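Local structure of hypothetical protein PAE2307 (Pyrobaculum aerophilum, 1WVQ) at residues V21-L35 against I103-T116. The protein probably acts as an adenosine-specific kinase and carries a stably phosphorylated histidine. Residues are numbered along the deposited sequence; the frame is centred on the assembly and turned at random.
With PO4 (phosphate ion), chain D.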
loop_
_atom_site.group_PDB
_atom_site.type_symbol
_atom_site.label_atom_id
_atom_site.label_comp_id
_atom_site.label_asym_id
_atom_site.label_seq_id
_atom_site.Cartn_x
_atom_site.Cartn_y
_atom_site.Cartn_z
ATOM N N VAL A 21 -0.194 -13.325 19.181
ATOM C CA VAL A 21 1.165 -13.502 18.696
ATOM C C VAL A 21 1.164 -13.351 17.181
ATOM O O VAL A 21 0.197 -13.718 16.507
ATOM C CB VAL A 21 1.730 -14.900 19.094
ATOM C CG1 VAL A 21 1.030 -16.009 18.304
ATOM C CG2 VAL A 21 3.239 -14.940 18.868
ATOM N N ILE A 22 2.234 -12.757 16.665
ATOM C CA ILE A 22 2.418 -12.564 15.234
ATOM C C ILE A 22 3.817 -13.107 14.974
ATOM O O ILE A 22 4.782 -12.680 15.612
ATOM C CB ILE A 22 2.350 -11.067 14.838
ATOM C CG1 ILE A 22 0.955 -10.512 15.134
ATOM C CG2 ILE A 22 2.649 -10.901 13.349
ATOM C CD1 ILE A 22 0.852 -8.993 15.007
ATOM N N ILE A 23 3.915 -14.077 14.073
ATOM C CA ILE A 23 5.194 -14.693 13.738
ATOM C C ILE A 23 5.420 -14.532 12.243
ATOM O O ILE A 23 4.510 -14.750 11.440
ATOM C CB ILE A 23 5.200 -16.201 14.093
ATOM C CG1 ILE A 23 4.796 -16.389 15.556
ATOM C CG2 ILE A 23 6.587 -16.801 13.841
ATOM C CD1 ILE A 23 4.622 -17.839 15.956
ATOM N N GLY A 24 6.633 -14.143 11.871
ATOM C CA GLY A 24 6.936 -13.957 10.464
ATOM C C GLY A 24 8.399 -14.113 10.112
ATOM O O GLY A 24 9.199 -14.615 10.903
ATOM N N GLN A 25 8.748 -13.682 8.907
ATOM C CA GLN A 25 10.122 -13.766 8.436
ATOM C C GLN A 25 10.486 -12.445 7.787
ATOM O O GLN A 25 9.675 -11.846 7.084
ATOM C CB GLN A 25 10.260 -14.902 7.420
ATOM C CG GLN A 25 11.693 -15.259 7.043
ATOM C CD GLN A 25 11.729 -16.365 6.005
ATOM O OE1 GLN A 25 11.228 -17.468 6.242
ATOM N NE2 GLN A 25 12.307 -16.073 4.848
ATOM N N ALA A 26 11.710 -11.992 8.033
ATOM C CA ALA A 26 12.191 -10.737 7.474
ATOM C C ALA A 26 13.637 -10.927 7.051
ATOM O O ALA A 26 14.008 -11.992 6.554
ATOM C CB ALA A 26 12.083 -9.634 8.519
ATOM N N HIS A 27 14.441 -9.887 7.234
ATOM C CA HIS A 27 15.861 -9.935 6.907
ATOM C C HIS A 27 16.464 -8.595 7.307
ATOM O O HIS A 27 15.756 -7.599 7.380
ATOM C CB HIS A 27 16.084 -10.191 5.409
ATOM C CG HIS A 27 15.895 -8.983 4.548
ATOM N ND1 HIS A 27 14.653 -8.454 4.270
ATOM C CD2 HIS A 27 16.789 -8.214 3.882
ATOM C CE1 HIS A 27 14.790 -7.415 3.467
ATOM N NE2 HIS A 27 16.076 -7.250 3.214
ATOM N N PHE A 28 17.763 -8.592 7.591
ATOM C CA PHE A 28 18.486 -7.384 7.977
ATOM C C PHE A 28 18.181 -6.937 9.406
ATOM O O PHE A 28 17.034 -6.915 9.843
ATOM C CB PHE A 28 18.192 -6.256 6.982
ATOM C CG PHE A 28 19.056 -5.040 7.161
ATOM C CD1 PHE A 28 20.422 -5.164 7.407
ATOM C CD2 PHE A 28 18.509 -3.767 7.040
ATOM C CE1 PHE A 28 21.229 -4.028 7.525
ATOM C CE2 PHE A 28 19.310 -2.627 7.157
ATOM C CZ PHE A 28 20.666 -2.760 7.399
ATOM N N ILE A 29 19.240 -6.578 10.120
ATOM C CA ILE A 29 19.157 -6.164 11.512
ATOM C C ILE A 29 18.190 -5.011 11.787
ATOM O O ILE A 29 17.619 -4.928 12.873
ATOM C CB ILE A 29 20.579 -5.819 12.035
ATOM C CG1 ILE A 29 20.633 -5.970 13.552
ATOM C CG2 ILE A 29 20.973 -4.420 11.611
ATOM C CD1 ILE A 29 22.050 -5.921 14.113
ATOM N N LYS A 30 17.989 -4.134 10.808
ATOM C CA LYS A 30 17.085 -3.003 11.003
ATOM C C LYS A 30 15.646 -3.462 11.268
ATOM O O LYS A 30 14.823 -2.688 11.743
ATOM C CB LYS A 30 17.138 -2.071 9.789
ATOM C CG LYS A 30 16.490 -0.702 10.027
ATOM C CD LYS A 30 16.944 0.335 8.995
ATOM C CE LYS A 30 16.367 0.093 7.603
ATOM N NZ LYS A 30 14.934 0.506 7.521
ATOM N N THR A 31 15.351 -4.723 10.970
ATOM C CA THR A 31 14.017 -5.269 11.195
ATOM C C THR A 31 13.496 -5.004 12.610
ATOM O O THR A 31 12.340 -4.606 12.795
ATOM C CB THR A 31 13.999 -6.804 10.960
ATOM O OG1 THR A 31 14.196 -7.079 9.570
ATOM C CG2 THR A 31 12.668 -7.409 11.403
ATOM N N VAL A 32 14.345 -5.219 13.609
ATOM C CA VAL A 32 13.911 -5.031 14.987
ATOM C C VAL A 32 13.442 -3.607 15.277
ATOM O O VAL A 32 12.432 -3.419 15.952
ATOM C CB VAL A 32 15.019 -5.451 15.991
ATOM C CG1 VAL A 32 16.151 -4.456 15.981
ATOM C CG2 VAL A 32 14.431 -5.584 17.388
ATOM N N GLU A 33 14.150 -2.606 14.764
ATOM C CA GLU A 33 13.745 -1.225 14.998
ATOM C C GLU A 33 12.510 -0.854 14.184
ATOM O O GLU A 33 11.614 -0.168 14.682
ATOM C CB GLU A 33 14.895 -0.267 14.681
ATOM C CG GLU A 33 16.080 -0.445 15.627
ATOM C CD GLU A 33 16.982 0.777 15.714
ATOM O OE1 GLU A 33 16.533 1.894 15.378
ATOM O OE2 GLU A 33 18.137 0.613 16.151
ATOM N N ASP A 34 12.442 -1.311 12.940
ATOM C CA ASP A 34 11.287 -0.984 12.117
ATOM C C ASP A 34 10.002 -1.603 12.660
ATOM O O ASP A 34 8.939 -0.983 12.599
ATOM C CB ASP A 34 11.521 -1.408 10.663
ATOM C CG ASP A 34 12.565 -0.542 9.960
ATOM O OD1 ASP A 34 12.913 0.543 10.482
ATOM O OD2 ASP A 34 13.026 -0.938 8.868
ATOM N N LEU A 35 10.091 -2.814 13.202
ATOM C CA LEU A 35 8.913 -3.455 13.773
ATOM C C LEU A 35 8.510 -2.736 15.062
ATOM O O LEU A 35 7.326 -2.560 15.336
ATOM C CB LEU A 35 9.178 -4.944 14.034
ATOM C CG LEU A 35 9.211 -5.837 12.785
ATOM C CD1 LEU A 35 9.517 -7.267 13.191
ATOM C CD2 LEU A 35 7.867 -5.771 12.061
ATOM N N ILE A 103 2.921 -3.733 9.550
ATOM C CA ILE A 103 3.949 -4.762 9.545
ATOM C C ILE A 103 4.223 -5.279 8.131
ATOM O O ILE A 103 5.377 -5.453 7.748
ATOM C CB ILE A 103 3.548 -5.926 10.464
ATOM C CG1 ILE A 103 3.544 -5.437 11.914
ATOM C CG2 ILE A 103 4.512 -7.097 10.292
ATOM C CD1 ILE A 103 2.948 -6.429 12.890
ATOM N N LYS A 104 3.167 -5.508 7.357
ATOM C CA LYS A 104 3.315 -5.997 5.987
ATOM C C LYS A 104 4.149 -5.049 5.129
ATOM O O LYS A 104 4.892 -5.487 4.248
ATOM C CB LYS A 104 1.946 -6.155 5.312
ATOM C CG LYS A 104 1.004 -7.166 5.940
ATOM C CD LYS A 104 -0.356 -7.066 5.262
ATOM C CE LYS A 104 -1.405 -7.899 5.980
ATOM N NZ LYS A 104 -2.779 -7.658 5.425
ATOM N N ASN A 105 4.015 -3.755 5.403
ATOM C CA ASN A 105 4.694 -2.705 4.654
ATOM C C ASN A 105 6.104 -2.360 5.100
ATOM O O ASN A 105 6.730 -1.477 4.518
ATOM C CB ASN A 105 3.838 -1.439 4.667
ATOM C CG ASN A 105 2.496 -1.637 3.984
ATOM O OD1 ASN A 105 1.566 -0.855 4.183
ATOM N ND2 ASN A 105 2.393 -2.679 3.170
ATOM N N VAL A 106 6.598 -3.019 6.142
ATOM C CA VAL A 106 7.968 -2.772 6.575
ATOM C C VAL A 106 8.797 -3.427 5.472
ATOM O O VAL A 106 8.628 -4.609 5.194
ATOM C CB VAL A 106 8.259 -3.445 7.925
ATOM C CG1 VAL A 106 9.760 -3.454 8.187
ATOM C CG2 VAL A 106 7.533 -2.697 9.040
ATOM N N PRO A 107 9.690 -2.666 4.822
ATOM C CA PRO A 107 10.507 -3.233 3.745
ATOM C C PRO A 107 11.251 -4.539 4.040
ATOM O O PRO A 107 11.402 -5.370 3.150
ATOM C CB PRO A 107 11.444 -2.084 3.389
ATOM C CG PRO A 107 10.561 -0.882 3.612
ATOM C CD PRO A 107 9.934 -1.219 4.954
ATOM N N GLU A 108 11.718 -4.727 5.271
ATOM C CA GLU A 108 12.436 -5.953 5.617
ATOM C C GLU A 108 11.536 -7.186 5.704
ATOM O O GLU A 108 11.992 -8.303 5.477
ATOM C CB GLU A 108 13.157 -5.815 6.964
ATOM C CG GLU A 108 14.377 -4.916 6.977
ATOM C CD GLU A 108 14.043 -3.501 7.382
ATOM O OE1 GLU A 108 12.972 -3.298 7.993
ATOM O OE2 GLU A 108 14.854 -2.596 7.105
ATOM N N VAL A 109 10.265 -6.977 6.040
ATOM C CA VAL A 109 9.314 -8.076 6.200
ATOM C C VAL A 109 8.896 -8.703 4.879
ATOM O O VAL A 109 8.469 -8.003 3.966
ATOM C CB VAL A 109 8.042 -7.599 6.959
ATOM C CG1 VAL A 109 6.992 -8.711 6.992
ATOM C CG2 VAL A 109 8.408 -7.187 8.378
ATOM N N VAL A 110 9.027 -10.025 4.782
ATOM C CA VAL A 110 8.644 -10.733 3.565
ATOM C C VAL A 110 7.554 -11.778 3.778
ATOM O O VAL A 110 6.863 -12.148 2.830
ATOM C CB VAL A 110 9.869 -11.410 2.893
ATOM C CG1 VAL A 110 10.731 -10.350 2.211
ATOM C CG2 VAL A 110 10.686 -12.172 3.925
ATOM N N ARG A 111 7.390 -12.250 5.012
ATOM C CA ARG A 111 6.370 -13.254 5.308
ATOM C C ARG A 111 5.768 -13.081 6.696
ATOM O O ARG A 111 6.432 -12.620 7.612
ATOM C CB ARG A 111 6.969 -14.670 5.251
ATOM C CG ARG A 111 7.948 -14.912 4.119
ATOM C CD ARG A 111 8.607 -16.280 4.239
ATOM N NE ARG A 111 7.698 -17.361 3.863
ATOM C CZ ARG A 111 7.998 -18.650 3.967
ATOM N NH1 ARG A 111 9.180 -19.017 4.439
ATOM N NH2 ARG A 111 7.118 -19.569 3.594
ATOM N N ILE A 112 4.500 -13.448 6.835
ATOM C CA ILE A 112 3.826 -13.429 8.129
ATOM C C ILE A 112 3.171 -14.806 8.189
ATOM O O ILE A 112 2.224 -15.075 7.459
ATOM C CB ILE A 112 2.751 -12.324 8.229
ATOM C CG1 ILE A 112 3.417 -10.946 8.148
ATOM C CG2 ILE A 112 1.982 -12.474 9.541
ATOM C CD1 ILE A 112 2.443 -9.781 8.253
ATOM N N PHE A 113 3.703 -15.678 9.043
ATOM C CA PHE A 113 3.212 -17.050 9.177
ATOM C C PHE A 113 1.902 -17.177 9.942
ATOM O O PHE A 113 1.104 -18.077 9.675
ATOM C CB PHE A 113 4.268 -17.920 9.875
ATOM C CG PHE A 113 5.578 -18.006 9.137
ATOM C CD1 PHE A 113 5.653 -18.637 7.897
ATOM C CD2 PHE A 113 6.741 -17.475 9.691
ATOM C CE1 PHE A 113 6.863 -18.737 7.211
ATOM C CE2 PHE A 113 7.959 -17.570 9.013
ATOM C CZ PHE A 113 8.018 -18.204 7.770
ATOM N N ALA A 114 1.685 -16.284 10.899
ATOM C CA ALA A 114 0.475 -16.344 11.697
ATOM C C ALA A 114 0.235 -15.100 12.534
ATOM O O ALA A 114 1.169 -14.410 12.936
ATOM C CB ALA A 114 0.531 -17.567 12.619
ATOM N N ALA A 115 -1.043 -14.835 12.785
ATOM C CA ALA A 115 -1.499 -13.738 13.628
ATOM C C ALA A 115 -2.668 -14.420 14.322
ATOM O O ALA A 115 -3.696 -14.686 13.700
ATOM C CB ALA A 115 -1.978 -12.560 12.785
ATOM N N THR A 116 -2.518 -14.723 15.605
ATOM C CA THR A 116 -3.575 -15.447 16.286
ATOM C C THR A 116 -3.469 -15.414 17.803
ATOM O O THR A 116 -2.471 -14.968 18.375
ATOM C CB THR A 116 -3.548 -16.922 15.823
ATOM O OG1 THR A 116 -4.715 -17.614 16.284
ATOM C CG2 THR A 116 -2.302 -17.617 16.370
HETATM P P PO4 D . 4.035 -17.333 2.862
HETATM O O1 PO4 D . 3.405 -16.751 4.080
HETATM O O2 PO4 D . 4.358 -18.767 3.103
HETATM O O3 PO4 D . 3.089 -17.221 1.717
HETATM O O4 PO4 D . 5.286 -16.591 2.552
#
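Glu108 packs most tightly against the turn and helix start of 27-35. Its CB and CG slide past Thr31, with Thr31 OG1 3.1 Å from Glu108 CB. The chain bends at chi2 (93°) and carries the carboxylate across Asp34 at about a right angle. There Asp34 OD2 lies 2.5 Å from Glu108 OE1. Lys30 NZ bridges to Asp34 OD2 at 2.7 Å and more weakly to Glu108 OE2. Asp34 OD1 has its own partner, Lys166 of the second subunit. His27 ND1 donates to the Glu108 carbonyl O (2.9 Å), in the carbonyl plane and on a lone pair. Nearby, Phe28 N binds the phosphoryl group of the modified histidine at position 85, so this loop borders the phosphohistidine site.

Strands 21-25 and 111-116 pair antiparallel, with 111-116 at the end of a five-stranded sheet within the chain. Two classic beta bulges interrupt the pairing: Ile23 O accepts from Phe113 N and Ala114 N, and Gln25 O from Val110 N and Arg111 N. Leu35 CD2 rests 4.0 Å from Val109 CG2, and Ile22 meets Ile103 tip to tip.

Gln25 and Arg111 point to the sheet face opposite Ile22 and Ile112. Here the contact is looser and polar, built round an anion shared between subunits. Gln25 and Arg111 run side by side, their flat ends 89° apart, and Arg111 NH1 donates to Gln25 OE1 at 3.1 Å from above the amide plane. Phe113 CE1 sits over the guanidinium centre. Arg111 NE and NH2 each donate to a phosphate ion, probably from the crystallisation liquor, which arginines of two other subunits also bind. A leucine in place of Arg111 would probably leave Gln25 OE1 without this donor and the phosphate more weakly held.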